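Local coordinates for protein NAD-dependent epimerase/dehydratase (Methylobacillus flagellatus KT, PDB 3GPI) that is of unknown function but probably binds a nicotinamide dinucleotide cofactor, as do related NAD-dependent epimerases and dehydratases built on a Rossmann-type fold, at residues F106-S109 / T110-G114; Q115-E118 / E119-E123; L218-H221 / D222-W226; W226-R230 / Q231-Y235. All blocks are in the same frame, centred on the assembly; numbering follows the deposited sequence.

Interaction 1: F106-S109 / T110-G114; sequences FVSS and TGVYG
The hydroxyl of Ser-109 reaches forward to Gly-111 and closes an ST turn at the C-terminal end of a central strand of the Rossmann-type sheet. Ser-109 OG accepts the Gly-111 N-H at 2.9 Å, with an N-H...O angle of 162°. The torsion responsible is chi1 (173°), which turns OG away from the residue's own N and lays it beside the carbonyl carbon, on the side of the outgoing chain. The backbone oxygen of the same serine is used as well: Ser-109 O receives the Val-112 N-H in a straight but weak bond of 3.3 Å. Were Ser-109 an alanine, the Gly-111 N-H would probably lose its acceptor, leaving the turn to that weak backbone bond. Val-112 packs against the same carbonyl, its methyl CG2 lying 3.4 Å from Ser-109 O.

Farther out, strand 103-109 is fixed between strands 66-69 and 149-158, Ser-109 touches Tyr-76 of helix 71-76, and Ser-108 OG is hydrogen-bonded to Glu-141. Beyond the 3-10 segment 110-112 the chain bends again in an inverse gamma turn centred on Tyr-113, where Gly-114 N makes a weak bond of 3.1 Å to Val-112 O.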
loop_
_atom_site.group_PDB
_atom_site.type_symbol
_atom_site.label_atom_id
_atom_site.label_comp_id
_atom_site.label_asym_id
_atom_site.label_seq_id
_atom_site.Cartn_x
_atom_site.Cartn_y
_atom_site.Cartn_z
ATOM N N PHE A 106 -4.446 6.674 5.778
ATOM C CA PHE A 106 -5.345 5.971 4.896
ATOM C C PHE A 106 -4.551 5.436 3.720
ATOM O O PHE A 106 -3.898 6.232 3.010
ATOM C CB PHE A 106 -6.434 6.949 4.439
ATOM C CG PHE A 106 -7.378 6.384 3.421
ATOM C CD1 PHE A 106 -8.429 5.560 3.801
ATOM C CD2 PHE A 106 -7.213 6.684 2.077
ATOM C CE1 PHE A 106 -9.309 5.008 2.841
ATOM C CE2 PHE A 106 -8.082 6.157 1.112
ATOM C CZ PHE A 106 -9.118 5.320 1.486
ATOM N N VAL A 107 -4.634 4.125 3.487
ATOM C CA VAL A 107 -3.905 3.503 2.385
ATOM C C VAL A 107 -4.779 3.560 1.155
ATOM O O VAL A 107 -5.796 2.889 1.038
ATOM C CB VAL A 107 -3.472 2.061 2.689
ATOM C CG1 VAL A 107 -2.706 1.462 1.518
ATOM C CG2 VAL A 107 -2.629 1.998 3.983
ATOM N N SER A 108 -4.336 4.377 0.230
ATOM C CA SER A 108 -5.016 4.545 -1.057
ATOM C C SER A 108 -4.170 3.874 -2.128
ATOM O O SER A 108 -3.291 3.053 -1.831
ATOM C CB SER A 108 -5.140 6.030 -1.285
ATOM O OG SER A 108 -5.845 6.348 -2.495
ATOM N N SER A 109 -4.417 4.221 -3.391
ATOM C CA SER A 109 -3.748 3.603 -4.521
ATOM C C SER A 109 -3.353 4.628 -5.562
ATOM O O SER A 109 -4.125 5.549 -5.831
ATOM C CB SER A 109 -4.751 2.656 -5.203
ATOM O OG SER A 109 -4.200 2.131 -6.412
ATOM N N THR A 110 -2.186 4.463 -6.188
ATOM C CA THR A 110 -1.812 5.304 -7.336
ATOM C C THR A 110 -2.700 5.050 -8.559
ATOM O O THR A 110 -2.566 5.793 -9.537
ATOM C CB THR A 110 -0.348 5.176 -7.689
ATOM O OG1 THR A 110 -0.055 3.791 -7.901
ATOM C CG2 THR A 110 0.535 5.725 -6.524
ATOM N N GLY A 111 -3.593 4.065 -8.499
ATOM C CA GLY A 111 -4.520 3.829 -9.633
ATOM C C GLY A 111 -5.461 4.999 -9.776
ATOM O O GLY A 111 -6.110 5.132 -10.818
ATOM N N VAL A 112 -5.554 5.888 -8.788
ATOM C CA VAL A 112 -6.380 7.095 -8.937
ATOM C C VAL A 112 -5.848 7.984 -10.029
ATOM O O VAL A 112 -6.622 8.775 -10.610
ATOM C CB VAL A 112 -6.543 7.909 -7.628
ATOM C CG1 VAL A 112 -7.205 7.039 -6.552
ATOM C CG2 VAL A 112 -5.236 8.460 -7.102
ATOM N N TYR A 113 -4.568 7.861 -10.354
ATOM C CA TYR A 113 -3.985 8.572 -11.498
ATOM C C TYR A 113 -4.300 7.761 -12.734
ATOM O O TYR A 113 -3.500 6.915 -13.155
ATOM C CB TYR A 113 -2.460 8.704 -11.337
ATOM C CG TYR A 113 -2.036 9.546 -10.168
ATOM C CD1 TYR A 113 -2.076 10.936 -10.227
ATOM C CD2 TYR A 113 -1.546 8.952 -9.010
ATOM C CE1 TYR A 113 -1.664 11.701 -9.148
ATOM C CE2 TYR A 113 -1.139 9.710 -7.938
ATOM C CZ TYR A 113 -1.188 11.070 -8.011
ATOM O OH TYR A 113 -0.771 11.817 -6.917
ATOM N N GLY A 114 -5.465 7.980 -13.323
ATOM C CA GLY A 114 -5.849 7.193 -14.486
ATOM C C GLY A 114 -5.235 7.766 -15.763
ATOM O O GLY A 114 -5.300 7.114 -16.817
#

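Interaction 2: Q115-E118 / E119-E123; sequences QEVE and EWLDE
Val-117 and Glu-119 flank an inverse gamma turn centred on Glu-118, which bends the surface loop into the short strand 120-121. The backbone evidence is one weak hydrogen bond, from Glu-119 N to Val-117 O at 3.0 Å, whose N-H...O angle of 143° reflects the tightness of the turn. The backbone of Val-117, Glu-119 and Leu-121 is also paired with residues 246 to 250, which include strand 248-249.

The apolar contacts converge on Leu-121. Its CD2 meets Val-117 CG2 at 3.8 Å, the two side chains crossing at about a right angle. Its CD1 lies 3.9 Å from Gln-115 CG, so the aliphatic part of the glutamine rests against the leucine. The chain of Gln-115 is bent at chi2 (-98°), its amide carbon still near the leucine methyl while OE1 and NE2 bond to the backbone of Ile-128 and Pro-126.

The charged groups of the loop look mostly outside it. The carboxylate of Glu-118 is hydrogen-bonded to Trp-181 NE1, and Glu-116 makes a salt bridge with Arg-178. Glu-119 instead comes obliquely alongside Val-117: extended beyond CG (chi2 -172°), it brings OE1 to 3.9 Å from Val-117 CB and 4.0 Å from Val-117 CG1.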
loop_
_atom_site.group_PDB
_atom_site.type_symbol
_atom_site.label_atom_id
_atom_site.label_comp_id
_atom_site.label_asym_id
_atom_site.label_seq_id
_atom_site.Cartn_x
_atom_site.Cartn_y
_atom_site.Cartn_z
ATOM N N GLN A 115 -4.685 8.973 -15.712
ATOM C CA GLN A 115 -4.062 9.570 -16.900
ATOM C C GLN A 115 -2.857 8.740 -17.312
ATOM O O GLN A 115 -2.134 8.213 -16.461
ATOM C CB GLN A 115 -3.643 11.019 -16.676
ATOM C CG GLN A 115 -2.710 11.258 -15.468
ATOM C CD GLN A 115 -3.477 11.737 -14.255
ATOM O OE1 GLN A 115 -4.286 11.018 -13.654
ATOM N NE2 GLN A 115 -3.203 12.975 -13.874
ATOM N N GLU A 116 -2.702 8.531 -18.613
ATOM C CA GLU A 116 -1.548 7.835 -19.152
ATOM C C GLU A 116 -0.647 8.867 -19.790
ATOM O O GLU A 116 -1.025 9.557 -20.762
ATOM C CB GLU A 116 -1.988 6.771 -20.163
ATOM C CG GLU A 116 -2.900 5.761 -19.577
ATOM C CD GLU A 116 -2.895 4.463 -20.336
ATOM O OE1 GLU A 116 -3.952 4.140 -20.905
ATOM O OE2 GLU A 116 -1.861 3.771 -20.385
ATOM N N VAL A 117 0.525 9.033 -19.215
ATOM C CA VAL A 117 1.436 10.071 -19.643
ATOM C C VAL A 117 2.847 9.576 -19.559
ATOM O O VAL A 117 3.208 8.824 -18.635
ATOM C CB VAL A 117 1.294 11.375 -18.806
ATOM C CG1 VAL A 117 0.031 12.118 -19.153
ATOM C CG2 VAL A 117 1.330 11.076 -17.311
ATOM N N GLU A 118 3.670 10.020 -20.507
ATOM C CA GLU A 118 5.084 9.685 -20.497
ATOM C C GLU A 118 5.818 10.774 -19.714
ATOM O O GLU A 118 6.700 11.485 -20.229
ATOM C CB GLU A 118 5.608 9.575 -21.934
ATOM C CG GLU A 118 5.041 8.379 -22.698
ATOM C CD GLU A 118 5.448 7.050 -22.080
ATOM O OE1 GLU A 118 6.660 6.826 -21.849
ATOM O OE2 GLU A 118 4.544 6.236 -21.807
ATOM N N GLU A 119 5.436 10.877 -18.448
ATOM C CA GLU A 119 5.854 11.941 -17.569
ATOM C C GLU A 119 5.911 11.361 -16.165
ATOM O O GLU A 119 5.326 10.285 -15.881
ATOM C CB GLU A 119 4.819 13.075 -17.544
ATOM C CG GLU A 119 4.659 13.884 -18.839
ATOM C CD GLU A 119 3.749 15.096 -18.650
ATOM O OE1 GLU A 119 2.654 14.957 -18.044
ATOM O OE2 GLU A 119 4.133 16.192 -19.112
ATOM N N TRP A 120 6.611 12.089 -15.301
ATOM C CA TRP A 120 6.622 11.818 -13.867
ATOM C C TRP A 120 5.521 12.598 -13.186
ATOM O O TRP A 120 5.448 13.821 -13.339
ATOM C CB TRP A 120 7.920 12.282 -13.272
ATOM C CG TRP A 120 9.103 11.497 -13.720
ATOM C CD1 TRP A 120 9.879 11.720 -14.823
ATOM C CD2 TRP A 120 9.669 10.372 -13.052
ATOM N NE1 TRP A 120 10.907 10.801 -14.872
ATOM C CE2 TRP A 120 10.792 9.957 -13.794
ATOM C CE3 TRP A 120 9.312 9.661 -11.895
ATOM C CZ2 TRP A 120 11.579 8.869 -13.410
ATOM C CZ3 TRP A 120 10.074 8.596 -11.520
ATOM C CH2 TRP A 120 11.222 8.219 -12.255
ATOM N N LEU A 121 4.672 11.910 -12.432
ATOM C CA LEU A 121 3.613 12.540 -11.652
ATOM C C LEU A 121 3.977 12.493 -10.184
ATOM O O LEU A 121 4.646 11.560 -9.734
ATOM C CB LEU A 121 2.282 11.795 -11.817
ATOM C CG LEU A 121 1.845 11.551 -13.258
ATOM C CD1 LEU A 121 0.462 10.945 -13.300
ATOM C CD2 LEU A 121 1.956 12.841 -14.043
ATOM N N ASP A 122 3.503 13.483 -9.447
ATOM C CA ASP A 122 3.659 13.476 -8.009
ATOM C C ASP A 122 2.400 13.966 -7.297
ATOM O O ASP A 122 1.327 14.016 -7.887
ATOM C CB ASP A 122 4.917 14.227 -7.605
ATOM C CG ASP A 122 4.838 15.699 -7.883
ATOM O OD1 ASP A 122 3.715 16.248 -8.077
ATOM O OD2 ASP A 122 5.942 16.306 -7.894
ATOM N N GLU A 123 2.489 14.237 -5.993
ATOM C CA GLU A 123 1.298 14.589 -5.217
ATOM C C GLU A 123 0.654 15.893 -5.671
ATOM O O GLU A 123 -0.540 16.116 -5.392
ATOM C CB GLU A 123 1.635 14.694 -3.711
ATOM C CG GLU A 123 2.200 13.397 -3.048
ATOM C CD GLU A 123 3.716 13.184 -3.286
ATOM O OE1 GLU A 123 4.407 13.964 -3.995
ATOM O OE2 GLU A 123 4.266 12.183 -2.775
#

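Interaction 3: L218-H221 / D222-W226; sequences LPVH and DLLRW
Leu-218 and Leu-223 meet across the start of helix 220-230 in the manner of a hydrophobic staple, with Pro-219 at the N-cap position between strand and helix. This is the tight side. Leu-218 CD1 sits 3.6 Å from Leu-223 N and 3.9 Å from Leu-223 CB, the two side chains crossing at about a right angle, and chi1 of Leu-218 (74°) is what turns its branches toward the helix. Next along the helix, Val-220 and Leu-224 lie side by side, pointing the same way, with Val-220 CG2 4.0 Å from Leu-224 CD1. Tyr-266 of helix 266-277 touches both leucines of the staple. The helix itself opens with Leu-223 N bonded to Pro-219 O in the carbonyl plane, followed by Leu-224 N to Val-220 O at 2.9 Å.

The other side is more polar and partly open. Asp-222, three residues after the N-cap, reaches back obliquely to the CD-CG edge of the proline, with OD2 3.5 Å from Pro-219 CD; a proline at the N-cap cannot make a capping box with Asp-222, and the contact is only van der Waals. Beyond it, His-221 and Arg-225 are joined through a water: His-221 ND1 lies 2.9 Å from it, in the ring plane, and Arg-225 NE donates to it at the same distance. The outer ends are held by backbone oxygens, His-221 NE2 by that of Pro-176 and Arg-225 NH1 by that of Gly-238. With Arg-225 NE 5.2 Å from His-221 ND1, a positive charge on the histidine would probably be disfavoured, while the carboxylate of Asp-222 is likely to be stabilised by its place in the first turn of the helix.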
loop_
_atom_site.group_PDB
_atom_site.type_symbol
_atom_site.label_atom_id
_atom_site.label_comp_id
_atom_site.label_asym_id
_atom_site.label_seq_id
_atom_site.Cartn_x
_atom_site.Cartn_y
_atom_site.Cartn_z
ATOM N N LEU A 218 9.716 1.123 -14.230
ATOM C CA LEU A 218 10.300 0.610 -15.471
ATOM C C LEU A 218 9.217 0.012 -16.329
ATOM O O LEU A 218 8.151 -0.369 -15.841
ATOM C CB LEU A 218 11.475 -0.397 -15.263
ATOM C CG LEU A 218 11.112 -1.809 -14.781
ATOM C CD1 LEU A 218 12.417 -2.681 -14.675
ATOM C CD2 LEU A 218 10.446 -1.773 -13.418
ATOM N N PRO A 219 9.488 -0.076 -17.629
ATOM C CA PRO A 219 8.525 -0.716 -18.506
ATOM C C PRO A 219 8.391 -2.194 -18.140
ATOM O O PRO A 219 9.398 -2.836 -17.781
ATOM C CB PRO A 219 9.187 -0.587 -19.893
ATOM C CG PRO A 219 10.089 0.599 -19.784
ATOM C CD PRO A 219 10.640 0.454 -18.365
ATOM N N VAL A 220 7.183 -2.725 -18.254
ATOM C CA VAL A 220 6.896 -4.079 -17.766
ATOM C C VAL A 220 7.802 -5.126 -18.458
ATOM O O VAL A 220 8.230 -6.083 -17.845
ATOM C CB VAL A 220 5.381 -4.426 -17.860
ATOM C CG1 VAL A 220 4.901 -4.557 -19.328
ATOM C CG2 VAL A 220 5.034 -5.647 -17.047
ATOM N N HIS A 221 8.103 -4.928 -19.735
ATOM C CA HIS A 221 8.969 -5.886 -20.409
ATOM C C HIS A 221 10.383 -5.882 -19.896
ATOM O O HIS A 221 11.029 -6.911 -19.903
ATOM C CB HIS A 221 8.945 -5.688 -21.952
ATOM C CG HIS A 221 7.748 -6.310 -22.602
ATOM N ND1 HIS A 221 7.840 -7.480 -23.327
ATOM C CD2 HIS A 221 6.436 -5.949 -22.612
ATOM C CE1 HIS A 221 6.632 -7.807 -23.757
ATOM N NE2 HIS A 221 5.767 -6.900 -23.344
ATOM N N ASP A 222 10.869 -4.733 -19.437
ATOM C CA ASP A 222 12.195 -4.740 -18.852
ATOM C C ASP A 222 12.211 -5.513 -17.538
ATOM O O ASP A 222 13.169 -6.228 -17.244
ATOM C CB ASP A 222 12.698 -3.317 -18.601
ATOM C CG ASP A 222 13.076 -2.577 -19.879
ATOM O OD1 ASP A 222 13.122 -3.191 -20.965
ATOM O OD2 ASP A 222 13.309 -1.368 -19.745
ATOM N N LEU A 223 11.160 -5.390 -16.743
ATOM C CA LEU A 223 11.086 -6.126 -15.490
ATOM C C LEU A 223 10.958 -7.623 -15.769
ATOM O O LEU A 223 11.665 -8.415 -15.158
ATOM C CB LEU A 223 9.880 -5.624 -14.680
ATOM C CG LEU A 223 9.658 -6.382 -13.380
ATOM C CD1 LEU A 223 10.877 -6.313 -12.424
ATOM C CD2 LEU A 223 8.440 -5.867 -12.652
ATOM N N LEU A 224 10.092 -7.984 -16.708
ATOM C CA LEU A 224 9.881 -9.399 -17.042
ATOM C C LEU A 224 11.156 -10.024 -17.587
ATOM O O LEU A 224 11.482 -11.120 -17.175
ATOM C CB LEU A 224 8.711 -9.548 -18.000
ATOM C CG LEU A 224 7.346 -9.276 -17.416
ATOM C CD1 LEU A 224 6.347 -9.069 -18.570
ATOM C CD2 LEU A 224 6.914 -10.409 -16.459
ATOM N N ARG A 225 11.891 -9.311 -18.447
ATOM C CA ARG A 225 13.142 -9.873 -18.959
ATOM C C ARG A 225 14.184 -10.005 -17.866
ATOM O O ARG A 225 14.909 -10.981 -17.857
ATOM C CB ARG A 225 13.673 -9.026 -20.102
ATOM C CG ARG A 225 12.896 -9.211 -21.389
ATOM C CD ARG A 225 13.473 -8.323 -22.434
ATOM N NE ARG A 225 12.879 -8.597 -23.727
ATOM C CZ ARG A 225 13.533 -8.395 -24.866
ATOM N NH1 ARG A 225 14.802 -7.977 -24.853
ATOM N NH2 ARG A 225 12.905 -8.644 -26.008
ATOM N N TRP A 226 14.263 -9.025 -16.952
ATOM C CA TRP A 226 15.257 -9.087 -15.864
ATOM C C TRP A 226 14.924 -10.312 -14.993
ATOM O O TRP A 226 15.817 -11.102 -14.589
ATOM C CB TRP A 226 15.153 -7.758 -15.058
ATOM C CG TRP A 226 16.233 -7.615 -13.977
ATOM C CD1 TRP A 226 17.435 -6.973 -14.115
ATOM C CD2 TRP A 226 16.181 -8.089 -12.636
ATOM N NE1 TRP A 226 18.133 -7.031 -12.944
ATOM C CE2 TRP A 226 17.389 -7.705 -12.014
ATOM C CE3 TRP A 226 15.225 -8.776 -11.885
ATOM C CZ2 TRP A 226 17.675 -8.006 -10.672
ATOM C CZ3 TRP A 226 15.498 -9.071 -10.543
ATOM C CH2 TRP A 226 16.734 -8.697 -9.958
HETATM O O HOH W 1 10.118 -8.789 -24.472
#

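Interaction 4: W226-R230 / Q231-Y235; sequences WLADR and QGIAY
Ala-228 O is gripped by two backbone N-H groups, Gln-231 N and Ile-233 N, which reach it from opposite faces of its carbonyl plane. The Ile-233 N to Ala-228 O bond, 3.0 Å and fairly straight (164°), spans five residues. Ala-228 CB rests 3.8 Å from Ile-233 CB. Gly-232 makes the reversal with a positive phi.

Gln-231 folds back along the helix, its NE2 donating to Leu-227 O at 3.2 Å from above the carbonyl plane, though with that oxygen in the plane of the amide. Both polar atoms of this amide have further partners, OE1 in Gln-170 and NE2 in Ile-166 O.

The loop is closed by Tyr-235, whose chi1 (55°) sets the ring between backbone N and carbonyl carbon, bringing it to Ala-228 and Asp-229. Its OH donates to Asp-229 OD1 at 2.8 Å, meeting the syn side of a carboxylate only 15° from coplanar with the ring, while Tyr-235 CE2 lies 3.8 Å from Ala-228 CB. A water also donates to Asp-229 OD1 and to Ile-233 O. With a phenylalanine in place of Tyr-235, Asp-229 OD1 would probably lose its hydroxyl donor, leaving the carboxylate freer to turn.

Inside the last turn Trp-226 NE1 stands 3.1 Å over the centre of the Arg-230 guanidinium in a cation-pi contact, and Arg-230 CD lies over the rim of the indole face. Arg-230 NH1 donates to Trp-226 O at 3.2 Å, on the face opposite to Arg-230 N. The five-residue backbone bond, the apolar pair and the glycine resemble a Schellman motif at a helix C-terminus, although Gly-232 N stays 3.5 Å from Asp-229 O, long for the inner bond.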
loop_
_atom_site.group_PDB
_atom_site.type_symbol
_atom_site.label_atom_id
_atom_site.label_comp_id
_atom_site.label_asym_id
_atom_site.label_seq_id
_atom_site.Cartn_x
_atom_site.Cartn_y
_atom_site.Cartn_z
ATOM N N TRP A 226 14.263 -9.025 -16.952
ATOM C CA TRP A 226 15.257 -9.087 -15.864
ATOM C C TRP A 226 14.924 -10.312 -14.993
ATOM O O TRP A 226 15.817 -11.102 -14.589
ATOM C CB TRP A 226 15.153 -7.758 -15.058
ATOM C CG TRP A 226 16.233 -7.615 -13.977
ATOM C CD1 TRP A 226 17.435 -6.973 -14.115
ATOM C CD2 TRP A 226 16.181 -8.089 -12.636
ATOM N NE1 TRP A 226 18.133 -7.031 -12.944
ATOM C CE2 TRP A 226 17.389 -7.705 -12.014
ATOM C CE3 TRP A 226 15.225 -8.776 -11.885
ATOM C CZ2 TRP A 226 17.675 -8.006 -10.672
ATOM C CZ3 TRP A 226 15.498 -9.071 -10.543
ATOM C CH2 TRP A 226 16.734 -8.697 -9.958
ATOM N N LEU A 227 13.640 -10.482 -14.677
ATOM C CA LEU A 227 13.205 -11.613 -13.882
ATOM C C LEU A 227 13.402 -12.964 -14.597
ATOM O O LEU A 227 13.737 -13.978 -13.967
ATOM C CB LEU A 227 11.754 -11.433 -13.489
ATOM C CG LEU A 227 11.512 -10.371 -12.401
ATOM C CD1 LEU A 227 10.052 -10.102 -12.229
ATOM C CD2 LEU A 227 12.187 -10.764 -11.060
ATOM N N ALA A 228 13.206 -12.946 -15.910
ATOM C CA ALA A 228 13.391 -14.150 -16.718
ATOM C C ALA A 228 14.883 -14.498 -16.726
ATOM O O ALA A 228 15.228 -15.673 -16.523
ATOM C CB ALA A 228 12.880 -13.911 -18.128
ATOM N N ASP A 229 15.750 -13.492 -16.877
ATOM C CA ASP A 229 17.199 -13.707 -16.888
ATOM C C ASP A 229 17.681 -14.360 -15.603
ATOM O O ASP A 229 18.483 -15.310 -15.610
ATOM C CB ASP A 229 17.948 -12.404 -17.131
ATOM C CG ASP A 229 17.838 -11.917 -18.554
ATOM O OD1 ASP A 229 17.273 -12.630 -19.421
ATOM O OD2 ASP A 229 18.308 -10.773 -18.831
ATOM N N ARG A 230 17.153 -13.927 -14.482
ATOM C CA ARG A 230 17.614 -14.485 -13.227
ATOM C C ARG A 230 17.000 -15.827 -12.887
ATOM O O ARG A 230 17.402 -16.453 -11.919
ATOM C CB ARG A 230 17.390 -13.458 -12.100
ATOM C CG ARG A 230 18.635 -12.548 -12.003
ATOM C CD ARG A 230 18.335 -11.102 -11.811
ATOM N NE ARG A 230 19.481 -10.259 -12.165
ATOM C CZ ARG A 230 19.677 -9.735 -13.371
ATOM N NH1 ARG A 230 18.808 -9.981 -14.350
ATOM N NH2 ARG A 230 20.754 -8.979 -13.616
ATOM N N GLN A 231 16.026 -16.281 -13.666
ATOM C CA GLN A 231 15.409 -17.579 -13.455
ATOM C C GLN A 231 15.709 -18.616 -14.558
ATOM O O GLN A 231 15.071 -19.689 -14.600
ATOM C CB GLN A 231 13.908 -17.438 -13.304
ATOM C CG GLN A 231 13.487 -16.583 -12.085
ATOM C CD GLN A 231 12.005 -16.551 -11.958
ATOM O OE1 GLN A 231 11.415 -17.431 -11.352
ATOM N NE2 GLN A 231 11.384 -15.516 -12.531
ATOM N N GLY A 232 16.640 -18.288 -15.450
ATOM C CA GLY A 232 16.989 -19.215 -16.524
ATOM C C GLY A 232 15.842 -19.451 -17.489
ATOM O O GLY A 232 15.612 -20.585 -17.927
ATOM N N ILE A 233 15.091 -18.408 -17.809
ATOM C CA ILE A 233 13.936 -18.507 -18.703
ATOM C C ILE A 233 14.307 -17.982 -20.067
ATOM O O ILE A 233 14.766 -16.864 -20.221
ATOM C CB ILE A 233 12.740 -17.676 -18.143
ATOM C CG1 ILE A 233 12.373 -18.138 -16.720
ATOM C CG2 ILE A 233 11.582 -17.720 -19.119
ATOM C CD1 ILE A 233 11.956 -19.587 -16.584
ATOM N N ALA A 234 14.117 -18.811 -21.088
ATOM C CA ALA A 234 14.460 -18.427 -22.443
ATOM C C ALA A 234 13.435 -17.537 -23.089
ATOM O O ALA A 234 12.226 -17.742 -22.932
ATOM C CB ALA A 234 14.668 -19.693 -23.300
ATOM N N TYR A 235 13.899 -16.549 -23.855
ATOM C CA TYR A 235 12.998 -15.768 -24.717
ATOM C C TYR A 235 13.870 -15.257 -25.870
ATOM O O TYR A 235 15.115 -15.295 -25.767
ATOM C CB TYR A 235 12.322 -14.599 -23.944
ATOM C CG TYR A 235 13.322 -13.673 -23.274
ATOM C CD1 TYR A 235 13.857 -12.564 -23.959
ATOM C CD2 TYR A 235 13.783 -13.928 -21.971
ATOM C CE1 TYR A 235 14.786 -11.744 -23.374
ATOM C CE2 TYR A 235 14.726 -13.099 -21.371
ATOM C CZ TYR A 235 15.221 -11.991 -22.085
ATOM O OH TYR A 235 16.160 -11.148 -21.556
HETATM O O HOH W 2 17.091 -15.303 -20.171
#

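In the fold
The four interactions follow one another along the chain, the last two overlapping at Trp-226, and form two pairs. Interactions 1 and 2, centres 13 Å apart, run from strand 103-109 of the main sheet out to strand 120-121. They touch where Tyr-113 OH lies 3.2 Å from Asp-122 O, a probable hydrogen bond, and where Tyr-113 CD1 packs 4.0 Å from Leu-121 CD1. Interactions 3 and 4, centres 11 Å apart, occupy the two ends of helix 220-230 and meet where Tyr-235 OH lies 3.6 Å from Arg-225 CB. Between the pairs the centres are 19 to 31 Å apart, without touching. Strand 218-219 nevertheless joins the sheet through strand 181-186, so interactions 1 and 3 reach one sheet, though their nearest atoms are about 12 Å apart.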